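PDB 6GKV: coclaurine N-methyltransferase from Coptis japonica, which catalyses the transfer of a methyl group from S-adenosyl-L-methionine to the ring nitrogen of coclaurine and related tetrahydroisoquinolines in alkaloid biosynthesis. Local coordinates for residues A[68-72]-A[73-77]. Sequence-based numbering, arbitrary orientation.
Sequences ETLDS and QLYEI. With SAH (S-adenosyl-L-homocysteine), chain C.
Leu70 and Tyr75 meet where a single short helical turn, residues 70-73, runs into a loop beside the bound S-adenosyl-L-homocysteine of this Rossmann-like methyltransferase. Leu74 N reaches Leu70 O at 3.3 Å, holding the weakly bonded turn. Packing is tight around the Tyr75 ring. Over one face lies the ribose of S-adenosyl-L-homocysteine, its C2' 3.6 Å above the plane, and over the opposite face lies Leu74 CG. Leu70 CD1 approaches obliquely, 3.7 Å from Tyr75 CE2; with CG anti to the backbone N (chi1 168°), Leu70 extends to the ring. Tyr75 also touches the bound N-methylheliamine, and its OH is hydrogen-bonded to His202. Were Tyr75 replaced by an alanine, the space between the ribose and Leu74 would probably open and His202 would lose its hydroxyl partner. The other side is looser: Gln73 is exposed, and its CG comes no nearer than 3.8 Å to Thr69 O. The carboxylate planes of Asp71 and Glu76, a like-charged pair, are turned 81° to each other, with Asp71 OD2 3.4 Å from Glu76 OE2. Beside the sulfur of S-adenosyl-L-homocysteine, Tyr75 OH lies 3.4 Å from SAH SD.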
loop_
_atom_site.group_PDB
_atom_site.type_symbol
_atom_site.label_atom_id
_atom_site.label_comp_id
_atom_site.label_asym_id
_atom_site.label_seq_id
_atom_site.Cartn_x
_atom_site.Cartn_y
_atom_site.Cartn_z
ATOM N N GLU A 68 1.645 30.171 7.215
ATOM C CA GLU A 68 2.495 31.140 7.906
ATOM C C GLU A 68 2.219 31.171 9.416
ATOM O O GLU A 68 3.093 31.587 10.184
ATOM C CB GLU A 68 2.349 32.549 7.308
ATOM C CG GLU A 68 3.225 32.770 6.062
ATOM C CD GLU A 68 4.727 32.748 6.362
ATOM O OE1 GLU A 68 5.114 32.845 7.550
ATOM O OE2 GLU A 68 5.517 32.597 5.404
ATOM N N THR A 69 1.035 30.727 9.847
ATOM C CA THR A 69 0.786 30.491 11.275
ATOM C C THR A 69 1.373 29.129 11.736
ATOM O O THR A 69 1.358 28.820 12.935
ATOM C CB THR A 69 -0.727 30.555 11.627
ATOM O OG1 THR A 69 -1.496 29.822 10.669
ATOM C CG2 THR A 69 -1.243 32.008 11.685
ATOM N N LEU A 70 1.874 28.324 10.788
ATOM C CA LEU A 70 2.695 27.154 11.113
ATOM C C LEU A 70 4.158 27.573 11.261
ATOM O O LEU A 70 4.858 27.082 12.149
ATOM C CB LEU A 70 2.561 26.051 10.044
ATOM C CG LEU A 70 3.523 24.847 10.025
ATOM C CD1 LEU A 70 3.626 24.163 11.390
ATOM C CD2 LEU A 70 3.115 23.849 8.939
ATOM N N ASP A 71 4.613 28.475 10.391
ATOM C CA ASP A 71 5.975 29.001 10.478
ATOM C C ASP A 71 6.165 29.914 11.696
ATOM O O ASP A 71 7.290 30.224 12.069
ATOM C CB ASP A 71 6.351 29.757 9.199
ATOM C CG ASP A 71 7.806 30.222 9.199
ATOM O OD1 ASP A 71 8.702 29.361 9.086
ATOM O OD2 ASP A 71 8.059 31.442 9.317
ATOM N N SER A 72 5.070 30.334 12.323
ATOM C CA SER A 72 5.165 31.242 13.468
ATOM C C SER A 72 5.199 30.520 14.812
ATOM O O SER A 72 6.038 30.841 15.660
ATOM C CB SER A 72 4.005 32.246 13.464
ATOM O OG SER A 72 4.362 33.452 12.813
ATOM N N GLN A 73 4.282 29.574 15.020
ATOM C CA GLN A 73 4.218 28.861 16.294
ATOM C C GLN A 73 5.392 27.899 16.413
ATOM O O GLN A 73 5.919 27.655 17.502
ATOM C CB GLN A 73 2.889 28.107 16.446
ATOM C CG GLN A 73 1.689 29.014 16.701
ATOM C CD GLN A 73 0.459 28.263 17.190
ATOM O OE1 GLN A 73 0.492 27.574 18.215
ATOM N NE2 GLN A 73 -0.633 28.389 16.450
ATOM N N LEU A 74 5.800 27.382 15.262
ATOM C CA LEU A 74 6.833 26.366 15.147
ATOM C C LEU A 74 7.793 26.825 14.049
ATOM O O LEU A 74 7.453 27.742 13.306
ATOM C CB LEU A 74 6.188 25.018 14.818
ATOM C CG LEU A 74 6.898 23.695 15.068
ATOM C CD1 LEU A 74 7.403 23.596 16.504
ATOM C CD2 LEU A 74 5.904 22.592 14.763
ATOM N N TYR A 75 8.987 26.237 13.965
ATOM C CA TYR A 75 9.911 26.475 12.833
ATOM C C TYR A 75 10.543 27.888 12.722
ATOM O O TYR A 75 11.321 28.148 11.796
ATOM C CB TYR A 75 9.194 26.130 11.515
ATOM C CG TYR A 75 8.765 24.683 11.455
ATOM C CD1 TYR A 75 9.591 23.684 11.964
ATOM C CD2 TYR A 75 7.529 24.318 10.936
ATOM C CE1 TYR A 75 9.221 22.368 11.936
ATOM C CE2 TYR A 75 7.144 22.991 10.909
ATOM C CZ TYR A 75 8.002 22.017 11.411
ATOM O OH TYR A 75 7.655 20.679 11.395
ATOM N N GLU A 76 10.208 28.792 13.648
ATOM C CA GLU A 76 10.964 30.039 13.827
ATOM C C GLU A 76 11.615 30.017 15.206
ATOM O O GLU A 76 11.481 30.954 15.993
ATOM C CB GLU A 76 10.076 31.285 13.687
ATOM C CG GLU A 76 9.898 31.818 12.263
ATOM C CD GLU A 76 11.202 32.143 11.561
ATOM O OE1 GLU A 76 12.205 32.468 12.228
ATOM O OE2 GLU A 76 11.214 32.079 10.321
ATOM N N ILE A 77 12.313 28.928 15.496
ATOM C CA ILE A 77 12.886 28.709 16.812
ATOM C C ILE A 77 14.310 29.232 16.874
ATOM O O ILE A 77 15.098 28.963 15.971
ATOM C CB ILE A 77 12.881 27.211 17.176
ATOM C CG1 ILE A 77 11.523 26.572 16.821
ATOM C CG2 ILE A 77 13.286 27.024 18.646
ATOM C CD1 ILE A 77 10.301 27.277 17.462
HETATM N N SAH C . 13.847 18.661 7.073
HETATM C CA SAH C . 14.384 19.215 8.308
HETATM C CB SAH C . 13.266 19.728 9.205
HETATM C CG SAH C . 11.951 18.957 9.142
HETATM S SD SAH C . 10.648 19.810 10.072
HETATM C C SAH C . 15.212 18.194 9.072
HETATM O O SAH C . 15.096 17.006 8.768
HETATM O OXT SAH C . 15.986 18.528 9.986
HETATM C "C5'" SAH C . 9.818 20.422 8.579
HETATM C "C4'" SAH C . 10.619 21.459 7.783
HETATM O "O4'" SAH C . 9.870 21.912 6.666
HETATM C "C3'" SAH C . 10.962 22.696 8.604
HETATM O "O3'" SAH C . 12.241 23.144 8.231
HETATM C "C2'" SAH C . 9.977 23.750 8.165
HETATM O "O2'" SAH C . 10.595 25.011 8.247
HETATM C "C1'" SAH C . 9.686 23.321 6.728
HETATM N N9 SAH C . 8.337 23.710 6.259
HETATM C C8 SAH C . 7.118 23.469 6.858
HETATM N N7 SAH C . 6.143 24.005 6.079
HETATM C C5 SAH C . 6.722 24.587 4.991
HETATM C C6 SAH C . 6.210 25.282 3.889
HETATM N N6 SAH C . 4.897 25.486 3.750
HETATM N N1 SAH C . 7.082 25.767 2.932
HETATM C C2 SAH C . 8.445 25.572 3.069
HETATM N N3 SAH C . 8.945 24.886 4.157
HETATM C C4 SAH C . 8.097 24.406 5.101
#